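Xylan esterase 1 (Thermoanaerobacterium sp. 'JW/SL YS485', PDB 3FCY) probably removes acetyl groups from xylan and related substrates as a carbohydrate esterase of family CE7, with an alpha/beta-hydrolase fold. Local coordinates at residues V131-T136 / F340-Y345. Numbering follows the deposited sequence.
Sequences VAAGFT and FMLELY. With CA (calcium ion), chain D.
Tyr345 reaches across to 131-136 with its hydroxyl, and OH donates a very short hydrogen bond of 2.5 Å to Ala133 O, which lies at the edge of the tyrosine ring. The same OH comes to 3.3 Å from Gly134 CA, where a side chain would collide with it. Alongside, the Phe135 and Tyr345 side chains slide past each other in opposite directions: Phe135 CE2 sits 3.5 Å from Tyr345 CE1, and the ring planes are inclined at 72°. The far end of the phenylalanine then runs into the final turn of the other segment. Met341 O lies in the plane of its ring, at the edge, 3.4 Å from CZ, and its CE1 meets Leu344 CD1 at 3.6 Å, the two side chains crossing at about a right angle. CG of Phe135 stands anti to the carbonyl carbon (chi1 -84°), which sends the ring out to these partners. Cutting Phe135 back to an alanine would probably leave a gap between Met341, Leu344 and Tyr345 and let the tyrosine ring shift. Ala133 CB also touches Leu342 CD2 at 3.8 Å.

Turns set both sides. Gly134, with positive phi, is the C-prime residue of a Schellman motif ending helix 128-131; a type I turn runs from Leu342 to Tyr345, and Met341 O also accepts Leu344 N. A calcium ion binds the carbonyl oxygens of Glu343 and Tyr345 and a water, which probably holds the backbone that carries the ring in place.

The contact thus joins the ends of two helices on one side of the central sheet of the alpha/beta-hydrolase fold: Phe135 and Tyr345 pack on Pro109 of strand 108-114, Met341 and Leu344 on Lys226 of strand 226-230, while Phe79 and Val77 of a second subunit cover Ala133 and Leu342.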
loop_
_atom_site.group_PDB
_atom_site.type_symbol
_atom_site.label_atom_id
_atom_site.label_comp_id
_atom_site.label_asym_id
_atom_site.label_seq_id
_atom_site.Cartn_x
_atom_site.Cartn_y
_atom_site.Cartn_z
ATOM N N VAL A 131 -24.247 -16.384 29.408
ATOM C CA VAL A 131 -24.491 -17.433 30.392
ATOM C C VAL A 131 -24.762 -16.713 31.716
ATOM O O VAL A 131 -25.556 -17.175 32.534
ATOM C CB VAL A 131 -23.267 -18.378 30.544
ATOM C CG1 VAL A 131 -23.497 -19.357 31.694
ATOM C CG2 VAL A 131 -23.046 -19.155 29.244
ATOM N N ALA A 132 -24.104 -15.574 31.915
ATOM C CA ALA A 132 -24.304 -14.786 33.127
ATOM C C ALA A 132 -25.771 -14.370 33.205
ATOM O O ALA A 132 -26.310 -14.159 34.292
ATOM C CB ALA A 132 -23.414 -13.547 33.113
ATOM N N ALA A 133 -26.407 -14.255 32.043
ATOM C CA ALA A 133 -27.807 -13.863 31.968
ATOM C C ALA A 133 -28.727 -15.075 32.049
ATOM O O ALA A 133 -29.935 -14.954 31.858
ATOM C CB ALA A 133 -28.067 -13.095 30.677
ATOM N N GLY A 134 -28.150 -16.242 32.323
ATOM C CA GLY A 134 -28.947 -17.453 32.442
ATOM C C GLY A 134 -29.268 -18.162 31.138
ATOM O O GLY A 134 -30.081 -19.087 31.117
ATOM N N PHE A 135 -28.636 -17.733 30.049
ATOM C CA PHE A 135 -28.858 -18.341 28.738
ATOM C C PHE A 135 -28.008 -19.584 28.530
ATOM O O PHE A 135 -26.943 -19.729 29.130
ATOM C CB PHE A 135 -28.451 -17.397 27.601
ATOM C CG PHE A 135 -29.494 -16.401 27.194
ATOM C CD1 PHE A 135 -29.746 -16.181 25.840
ATOM C CD2 PHE A 135 -30.156 -15.619 28.135
ATOM C CE1 PHE A 135 -30.638 -15.188 25.425
ATOM C CE2 PHE A 135 -31.053 -14.621 27.734
ATOM C CZ PHE A 135 -31.291 -14.406 26.373
ATOM N N THR A 136 -28.497 -20.477 27.672
ATOM C CA THR A 136 -27.723 -21.633 27.260
ATOM C C THR A 136 -27.111 -20.995 26.014
ATOM O O THR A 136 -27.808 -20.282 25.285
ATOM C CB THR A 136 -28.608 -22.827 26.838
ATOM O OG1 THR A 136 -28.838 -23.668 27.970
ATOM C CG2 THR A 136 -27.927 -23.652 25.740
ATOM N N PHE A 340 -31.407 -6.484 23.535
ATOM C CA PHE A 340 -32.379 -7.009 22.574
ATOM C C PHE A 340 -32.619 -8.493 22.854
ATOM O O PHE A 340 -33.761 -8.964 22.840
ATOM C CB PHE A 340 -31.845 -6.835 21.150
ATOM C CG PHE A 340 -32.797 -7.283 20.068
ATOM C CD1 PHE A 340 -33.978 -6.582 19.819
ATOM C CD2 PHE A 340 -32.484 -8.373 19.258
ATOM C CE1 PHE A 340 -34.831 -6.956 18.774
ATOM C CE2 PHE A 340 -33.327 -8.755 18.211
ATOM C CZ PHE A 340 -34.504 -8.038 17.969
ATOM N N MET A 341 -31.539 -9.226 23.112
ATOM C CA MET A 341 -31.646 -10.656 23.390
ATOM C C MET A 341 -32.305 -10.914 24.739
ATOM O O MET A 341 -33.054 -11.880 24.889
ATOM C CB MET A 341 -30.265 -11.324 23.351
ATOM C CG MET A 341 -29.748 -11.597 21.937
ATOM S SD MET A 341 -30.839 -12.715 21.006
ATOM C CE MET A 341 -30.049 -12.728 19.401
ATOM N N LEU A 342 -32.025 -10.054 25.715
ATOM C CA LEU A 342 -32.612 -10.201 27.039
ATOM C C LEU A 342 -34.134 -10.120 26.960
ATOM O O LEU A 342 -34.832 -10.536 27.885
ATOM C CB LEU A 342 -32.054 -9.140 27.998
ATOM C CG LEU A 342 -30.622 -9.436 28.469
ATOM C CD1 LEU A 342 -30.071 -8.281 29.302
ATOM C CD2 LEU A 342 -30.629 -10.732 29.280
ATOM N N GLU A 343 -34.642 -9.591 25.848
ATOM C CA GLU A 343 -36.084 -9.500 25.625
ATOM C C GLU A 343 -36.691 -10.904 25.501
ATOM O O GLU A 343 -37.901 -11.049 25.381
ATOM C CB GLU A 343 -36.387 -8.720 24.334
ATOM C CG GLU A 343 -36.281 -7.199 24.440
ATOM C CD GLU A 343 -36.483 -6.500 23.093
ATOM O OE1 GLU A 343 -37.260 -7.004 22.250
ATOM O OE2 GLU A 343 -35.873 -5.434 22.882
ATOM N N LEU A 344 -35.860 -11.942 25.497
ATOM C CA LEU A 344 -36.385 -13.303 25.384
ATOM C C LEU A 344 -37.056 -13.765 26.684
ATOM O O LEU A 344 -37.928 -14.632 26.665
ATOM C CB LEU A 344 -35.265 -14.276 24.985
ATOM C CG LEU A 344 -34.805 -14.119 23.530
ATOM C CD1 LEU A 344 -33.545 -14.943 23.273
ATOM C CD2 LEU A 344 -35.938 -14.545 22.598
ATOM N N TYR A 345 -36.640 -13.188 27.805
ATOM C CA TYR A 345 -37.213 -13.524 29.110
ATOM C C TYR A 345 -38.561 -12.842 29.232
ATOM O O TYR A 345 -38.839 -11.936 28.488
ATOM C CB TYR A 345 -36.327 -13.000 30.231
ATOM C CG TYR A 345 -35.178 -13.898 30.580
ATOM C CD1 TYR A 345 -33.863 -13.510 30.327
ATOM C CD2 TYR A 345 -35.400 -15.123 31.210
ATOM C CE1 TYR A 345 -32.795 -14.318 30.699
ATOM C CE2 TYR A 345 -34.341 -15.938 31.589
ATOM C CZ TYR A 345 -33.042 -15.527 31.331
ATOM O OH TYR A 345 -31.992 -16.321 31.717
HETATM CA CA CA D . -39.402 -9.856 27.173
HETATM O O HOH W 1 -37.825 -8.443 28.912
#